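Putative pterin-4-alpha-carbinolamine dehydratase (Brucella melitensis, PDB 3JST) probably catalyses the dehydration of 4a-hydroxytetrahydrobiopterin to 6,7-dihydrobiopterin, as a pterin-4-alpha-carbinolamine dehydratase. Local coordinates at residues Q48-H58 against L84-I95. Residues are numbered along the deposited sequence; the frame is centred on the assembly and turned at random.
Sequences QAALYAEKLDH and LDIKMARKMNAI
H58 and D85 make the direct polar link: NE2 of H58 donates to OD1 of D85 over 2.7 Å. The acceptor lies in the imidazole plane, but the donor comes from above the carboxylate plane, 58° out of it, and the N-H...O angle is 146°. The other carboxylate oxygen, OD2, is taken by T75 OG1 and T82 N, which fixes the group's rotation. A second, water-mediated link joins Y52 OH to the backbone O of K87, the water donating to the carbonyl.

Two rings take CH-pi contacts. L84 CB sits centrally over one face of H58, 3.6 Å from the ring centroid. K91 CG covers a face of Y52 off-centre, 3.8 Å from that centroid, with L56 CG against the opposite face.

Helical segments 48-56 and 84-95 run nearly antiparallel, at 154°, their axes approaching to 10.1 Å. Both belong to the alpha+beta fold of the dehydratase family, and from helix 83-96 M88 and M92 also reach strand 68-73 of the antiparallel sheet.

The apolar packing relies on sulfur and methyl groups. M88 bends about both its CB-CG and CG-SD bonds, bringing SD to the edge of Y52 in a Met-aromatic contact while CE lies 3.6 Å from A53 CA. M92 stays extended and its CE meets A49 CB. At the far end I95 slides alongside Q48, with its CD1 3.7 Å from Q48 CB.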
ATOM      1  N   GLN A  48       3.758   0.867 -12.633  1.00  7.06           N
ATOM      2  CA  GLN A  48       4.795   0.109 -11.926  1.00  6.97           C
ATOM      3  C   GLN A  48       4.229  -0.703 -10.763  1.00  7.20           C
ATOM      4  O   GLN A  48       4.615  -1.852 -10.570  1.00  7.26           O
ATOM      5  CB  GLN A  48       5.897   1.039 -11.430  1.00  6.80           C
ATOM      6  CG  GLN A  48       6.697   1.650 -12.566  1.00  6.81           C
ATOM      7  CD  GLN A  48       7.913   2.405 -12.093  1.00  7.08           C
ATOM      8  OE1 GLN A  48       8.013   3.622 -12.282  1.00  7.46           O
ATOM      9  NE2 GLN A  48       8.851   1.692 -11.479  1.00  5.36           N
ATOM     10  N   ALA A  49       3.326  -0.097  -9.995  1.00  7.16           N
ATOM     11  CA  ALA A  49       2.673  -0.772  -8.870  1.00  7.41           C
ATOM     12  C   ALA A  49       1.822  -1.952  -9.334  1.00  7.35           C
ATOM     13  O   ALA A  49       1.789  -2.993  -8.670  1.00  7.68           O
ATOM     14  CB  ALA A  49       1.818   0.221  -8.074  1.00  7.27           C
ATOM     15  N   ALA A  50       1.151  -1.784 -10.472  1.00  7.12           N
ATOM     16  CA  ALA A  50       0.345  -2.843 -11.086  1.00  7.04           C
ATOM     17  C   ALA A  50       1.180  -4.078 -11.429  1.00  7.07           C
ATOM     18  O   ALA A  50       0.744  -5.212 -11.205  1.00  6.87           O
ATOM     19  CB  ALA A  50      -0.349  -2.316 -12.337  1.00  7.01           C
ATOM     20  N   LEU A  51       2.376  -3.855 -11.974  1.00  7.14           N
ATOM     21  CA  LEU A  51       3.321  -4.939 -12.240  1.00  7.19           C
ATOM     22  C   LEU A  51       3.581  -5.748 -10.983  1.00  7.16           C
ATOM     23  O   LEU A  51       3.521  -6.973 -11.001  1.00  7.19           O
ATOM     24  CB  LEU A  51       4.659  -4.394 -12.739  1.00  7.18           C
ATOM     25  CG  LEU A  51       4.727  -3.659 -14.076  1.00  7.48           C
ATOM     26  CD1 LEU A  51       6.162  -3.214 -14.316  1.00  7.42           C
ATOM     27  CD2 LEU A  51       4.234  -4.541 -15.210  1.00  6.52           C
ATOM     28  N   TYR A  52       3.885  -5.046  -9.894  1.00  7.73           N
ATOM     29  CA  TYR A  52       4.205  -5.688  -8.625  1.00  8.03           C
ATOM     30  C   TYR A  52       2.980  -6.378  -8.018  1.00  8.19           C
ATOM     31  O   TYR A  52       3.109  -7.415  -7.371  1.00  8.03           O
ATOM     32  CB  TYR A  52       4.806  -4.668  -7.645  1.00  8.31           C
ATOM     33  CG  TYR A  52       5.508  -5.293  -6.461  1.00  8.76           C
ATOM     34  CD1 TYR A  52       6.621  -6.110  -6.635  1.00 10.04           C
ATOM     35  CD2 TYR A  52       5.069  -5.060  -5.168  1.00  9.42           C
ATOM     36  CE1 TYR A  52       7.272  -6.686  -5.543  1.00 10.33           C
ATOM     37  CE2 TYR A  52       5.706  -5.628  -4.078  1.00  9.90           C
ATOM     38  CZ  TYR A  52       6.803  -6.439  -4.268  1.00 10.28           C
ATOM     39  OH  TYR A  52       7.432  -6.997  -3.173  1.00 11.19           O
ATOM     40  N   ALA A  53       1.795  -5.812  -8.228  1.00  8.42           N
ATOM     41  CA  ALA A  53       0.564  -6.450  -7.761  1.00  8.72           C
ATOM     42  C   ALA A  53       0.421  -7.836  -8.388  1.00  9.12           C
ATOM     43  O   ALA A  53       0.058  -8.799  -7.716  1.00  8.87           O
ATOM     44  CB  ALA A  53      -0.662  -5.584  -8.088  1.00  8.67           C
ATOM     45  N   GLU A  54       0.724  -7.934  -9.677  1.00  9.81           N
ATOM     46  CA  GLU A  54       0.658  -9.212 -10.382  1.00 10.25           C
ATOM     47  C   GLU A  54       1.830 -10.142 -10.051  1.00 10.47           C
ATOM     48  O   GLU A  54       1.669 -11.367 -10.068  1.00 10.09           O
ATOM     49  CB  GLU A  54       0.534  -8.985 -11.889  1.00 10.61           C
ATOM     50  CG  GLU A  54      -0.867  -8.584 -12.292  1.00 11.08           C
ATOM     51  CD  GLU A  54      -1.841  -9.749 -12.222  1.00 11.77           C
ATOM     52  OE1 GLU A  54      -1.749 -10.656 -13.076  1.00 12.34           O
ATOM     53  OE2 GLU A  54      -2.699  -9.753 -11.316  1.00 12.30           O
ATOM     54  N   LYS A  55       2.992  -9.568  -9.737  1.00 10.80           N
ATOM     55  CA  LYS A  55       4.120 -10.362  -9.235  1.00 11.25           C
ATOM     56  C   LYS A  55       3.741 -11.069  -7.928  1.00 11.19           C
ATOM     57  O   LYS A  55       4.003 -12.256  -7.768  1.00 11.03           O
ATOM     58  CB  LYS A  55       5.374  -9.497  -9.032  1.00 11.40           C
ATOM     59  CG  LYS A  55       6.616 -10.283  -8.556  1.00 12.55           C
ATOM     60  CD  LYS A  55       7.859  -9.395  -8.502  1.00 14.46           C
ATOM     61  CE  LYS A  55       9.084 -10.143  -7.971  1.00 16.14           C
ATOM     62  NZ  LYS A  55       9.564 -11.205  -8.913  1.00 17.95           N
ATOM     63  N   LEU A  56       3.107 -10.336  -7.015  1.00 11.33           N
ATOM     64  CA  LEU A  56       2.694 -10.873  -5.715  1.00 11.51           C
ATOM     65  C   LEU A  56       1.315 -11.539  -5.706  1.00 11.70           C
ATOM     66  O   LEU A  56       0.961 -12.198  -4.724  1.00 11.89           O
ATOM     67  CB  LEU A  56       2.662  -9.754  -4.671  1.00 11.57           C
ATOM     68  CG  LEU A  56       3.959  -9.052  -4.288  1.00 11.96           C
ATOM     69  CD1 LEU A  56       3.660  -8.066  -3.169  1.00 12.61           C
ATOM     70  CD2 LEU A  56       5.027 -10.054  -3.868  1.00 12.62           C
ATOM     71  N   ASP A  57       0.541 -11.358  -6.776  1.00 11.71           N
ATOM     72  CA  ASP A  57      -0.879 -11.699  -6.782  1.00 11.98           C
ATOM     73  C   ASP A  57      -1.550 -11.070  -5.556  1.00 11.95           C
ATOM     74  O   ASP A  57      -2.201 -11.743  -4.762  1.00 12.05           O
ATOM     75  CB  ASP A  57      -1.090 -13.222  -6.821  1.00 12.18           C
ATOM     76  CG  ASP A  57      -2.531 -13.608  -7.136  1.00 13.08           C
ATOM     77  OD1 ASP A  57      -3.262 -12.799  -7.758  1.00 14.74           O
ATOM     78  OD2 ASP A  57      -2.935 -14.727  -6.772  1.00 14.51           O
ATOM     79  N   HIS A  58      -1.353  -9.767  -5.406  1.00 11.94           N
ATOM     80  CA  HIS A  58      -1.833  -9.030  -4.245  1.00 11.99           C
ATOM     81  C   HIS A  58      -2.174  -7.614  -4.700  1.00 11.98           C
ATOM     82  O   HIS A  58      -1.288  -6.821  -5.013  1.00 11.78           O
ATOM     83  CB  HIS A  58      -0.765  -9.014  -3.146  1.00 11.90           C
ATOM     84  CG  HIS A  58      -1.225  -8.381  -1.871  1.00 12.27           C
ATOM     85  ND1 HIS A  58      -2.189  -8.949  -1.067  1.00 11.95           N
ATOM     86  CD2 HIS A  58      -0.859  -7.228  -1.263  1.00 12.69           C
ATOM     87  CE1 HIS A  58      -2.400  -8.171  -0.021  1.00 12.27           C
ATOM     88  NE2 HIS A  58      -1.605  -7.121  -0.114  1.00 12.43           N
ATOM     89  N   LEU A  84       2.398  -9.127   2.932  1.00  9.64           N
ATOM     90  CA  LEU A  84       2.100  -8.737   1.546  1.00  9.45           C
ATOM     91  C   LEU A  84       1.774  -7.239   1.417  1.00  9.47           C
ATOM     92  O   LEU A  84       2.197  -6.577   0.467  1.00  9.41           O
ATOM     93  CB  LEU A  84       0.930  -9.559   1.006  1.00  9.55           C
ATOM     94  CG  LEU A  84       1.149 -11.057   0.814  1.00  9.96           C
ATOM     95  CD1 LEU A  84      -0.163 -11.752   0.447  1.00  9.88           C
ATOM     96  CD2 LEU A  84       2.215 -11.311  -0.237  1.00 10.67           C
ATOM     97  N   ASP A  85       1.017  -6.714   2.376  1.00  9.18           N
ATOM     98  CA  ASP A  85       0.675  -5.296   2.401  1.00  9.22           C
ATOM     99  C   ASP A  85       1.904  -4.453   2.704  1.00  9.32           C
ATOM    100  O   ASP A  85       2.103  -3.389   2.112  1.00  8.85           O
ATOM    101  CB  ASP A  85      -0.411  -5.038   3.444  1.00  9.26           C
ATOM    102  CG  ASP A  85      -1.658  -5.843   3.174  1.00  9.15           C
ATOM    103  OD1 ASP A  85      -2.232  -5.663   2.078  1.00  9.37           O
ATOM    104  OD2 ASP A  85      -2.043  -6.662   4.039  1.00  8.02           O
ATOM    105  N   ILE A  86       2.735  -4.949   3.614  1.00  9.61           N
ATOM    106  CA  ILE A  86       3.996  -4.289   3.940  1.00  9.95           C
ATOM    107  C   ILE A  86       4.920  -4.260   2.719  1.00 10.10           C
ATOM    108  O   ILE A  86       5.532  -3.241   2.434  1.00 10.36           O
ATOM    109  CB  ILE A  86       4.724  -4.977   5.122  1.00  9.73           C
ATOM    110  CG1 ILE A  86       3.814  -5.075   6.362  1.00  9.82           C
ATOM    111  CG2 ILE A  86       6.011  -4.233   5.460  1.00  9.57           C
ATOM    112  CD1 ILE A  86       3.073  -3.789   6.735  1.00  9.61           C
ATOM    113  N   LYS A  87       5.017  -5.377   2.005  1.00 10.46           N
ATOM    114  CA  LYS A  87       5.840  -5.446   0.790  1.00 10.87           C
ATOM    115  C   LYS A  87       5.359  -4.460  -0.276  1.00 10.77           C
ATOM    116  O   LYS A  87       6.167  -3.778  -0.919  1.00 10.58           O
ATOM    117  CB  LYS A  87       5.851  -6.869   0.221  1.00 10.95           C
ATOM    118  CG  LYS A  87       6.656  -7.848   1.046  1.00 12.23           C
ATOM    119  CD  LYS A  87       6.585  -9.266   0.492  1.00 14.08           C
ATOM    120  CE  LYS A  87       7.583  -9.480  -0.623  1.00 15.86           C
ATOM    121  NZ  LYS A  87       7.552 -10.884  -1.134  1.00 18.17           N
ATOM    122  N   MET A  88       4.043  -4.386  -0.456  1.00 10.86           N
ATOM    123  CA  MET A  88       3.458  -3.498  -1.453  1.00 11.21           C
ATOM    124  C   MET A  88       3.686  -2.032  -1.084  1.00 11.10           C
ATOM    125  O   MET A  88       4.081  -1.238  -1.929  1.00 11.02           O
ATOM    126  CB  MET A  88       1.962  -3.787  -1.626  1.00 11.28           C
ATOM    127  CG  MET A  88       1.243  -2.863  -2.606  1.00 12.16           C
ATOM    128  SD  MET A  88       1.937  -2.882  -4.270  1.00 14.00           S
ATOM    129  CE  MET A  88       1.172  -4.371  -4.924  1.00 13.53           C
ATOM    130  N   ALA A  89       3.446  -1.681   0.177  1.00 11.02           N
ATOM    131  CA  ALA A  89       3.678  -0.313   0.645  1.00 11.30           C
ATOM    132  C   ALA A  89       5.146   0.083   0.467  1.00 11.57           C
ATOM    133  O   ALA A  89       5.450   1.187   0.015  1.00 11.21           O
ATOM    134  CB  ALA A  89       3.259  -0.167   2.103  1.00 11.05           C
ATOM    135  N   ARG A  90       6.044  -0.834   0.820  1.00 11.82           N
ATOM    136  CA  ARG A  90       7.478  -0.638   0.640  1.00 12.30           C
ATOM    137  C   ARG A  90       7.827  -0.372  -0.824  1.00 11.90           C
ATOM    138  O   ARG A  90       8.554   0.575  -1.117  1.00 11.60           O
ATOM    139  CB  ARG A  90       8.246  -1.863   1.156  1.00 12.72           C
ATOM    140  CG  ARG A  90       9.759  -1.803   0.970  1.00 14.87           C
ATOM    141  CD  ARG A  90      10.461  -3.069   1.472  1.00 16.10           C
ATOM    142  NE  ARG A  90      10.092  -3.398   2.846  1.00 17.51           N
ATOM    143  CZ  ARG A  90       9.634  -4.579   3.272  1.00 18.14           C
ATOM    144  NH1 ARG A  90       9.474  -5.611   2.444  1.00 18.64           N
ATOM    145  NH2 ARG A  90       9.339  -4.733   4.558  1.00 17.73           N
ATOM    146  N   LYS A  91       7.304  -1.204  -1.729  1.00 11.70           N
ATOM    147  CA  LYS A  91       7.584  -1.073  -3.164  1.00 11.72           C
ATOM    148  C   LYS A  91       7.022   0.228  -3.723  1.00 11.44           C
ATOM    149  O   LYS A  91       7.690   0.914  -4.499  1.00 11.01           O
ATOM    150  CB  LYS A  91       7.004  -2.252  -3.953  1.00 11.78           C
ATOM    151  CG  LYS A  91       7.382  -2.263  -5.438  1.00 12.63           C
ATOM    152  CD  LYS A  91       8.871  -2.570  -5.652  1.00 14.16           C
ATOM    153  CE  LYS A  91       9.155  -2.887  -7.112  1.00 14.74           C
ATOM    154  NZ  LYS A  91      10.573  -3.249  -7.361  1.00 14.91           N
ATOM    155  N   MET A  92       5.790   0.550  -3.331  1.00 11.19           N
ATOM    156  CA  MET A  92       5.155   1.809  -3.729  1.00 10.87           C
ATOM    157  C   MET A  92       5.982   3.012  -3.291  1.00 10.95           C
ATOM    158  O   MET A  92       6.161   3.956  -4.061  1.00 10.87           O
ATOM    159  CB  MET A  92       3.745   1.907  -3.156  1.00 10.62           C
ATOM    160  CG  MET A  92       2.732   1.085  -3.926  1.00 10.55           C
ATOM    161  SD  MET A  92       1.073   1.174  -3.239  1.00 10.51           S
ATOM    162  CE  MET A  92       0.157   0.362  -4.549  1.00 10.32           C
ATOM    163  N   ASN A  93       6.484   2.973  -2.059  1.00 10.84           N
ATOM    164  CA  ASN A  93       7.361   4.031  -1.562  1.00 10.94           C
ATOM    165  C   ASN A  93       8.643   4.159  -2.386  1.00 10.86           C
ATOM    166  O   ASN A  93       9.126   5.271  -2.609  1.00 10.73           O
ATOM    167  CB  ASN A  93       7.685   3.829  -0.074  1.00 10.78           C
ATOM    168  CG  ASN A  93       6.623   4.420   0.836  1.00 11.27           C
ATOM    169  OD1 ASN A  93       5.496   4.671   0.407  1.00 10.56           O
ATOM    170  ND2 ASN A  93       6.981   4.663   2.098  1.00 11.03           N
ATOM    171  N   ALA A  94       9.176   3.025  -2.840  1.00 10.90           N
ATOM    172  CA  ALA A  94      10.369   3.014  -3.683  1.00 11.12           C
ATOM    173  C   ALA A  94      10.066   3.594  -5.067  1.00 11.34           C
ATOM    174  O   ALA A  94      10.849   4.374  -5.599  1.00 11.30           O
ATOM    175  CB  ALA A  94      10.931   1.592  -3.809  1.00 10.94           C
ATOM    176  N   ILE A  95       8.925   3.217  -5.637  1.00 11.73           N
ATOM    177  CA  ILE A  95       8.517   3.721  -6.949  1.00 12.09           C
ATOM    178  C   ILE A  95       8.298   5.237  -6.893  1.00 12.45           C
ATOM    179  O   ILE A  95       8.820   5.973  -7.727  1.00 12.54           O
ATOM    180  CB  ILE A  95       7.220   3.038  -7.448  1.00 12.12           C
ATOM    181  CG1 ILE A  95       7.437   1.538  -7.686  1.00 12.07           C
ATOM    182  CG2 ILE A  95       6.729   3.690  -8.743  1.00 12.37           C
ATOM    183  CD1 ILE A  95       6.135   0.746  -7.706  1.00 12.40           C
TER
HETATM  184  O   HOH W   1       8.552  -4.840  -1.431  1.00 16.14           O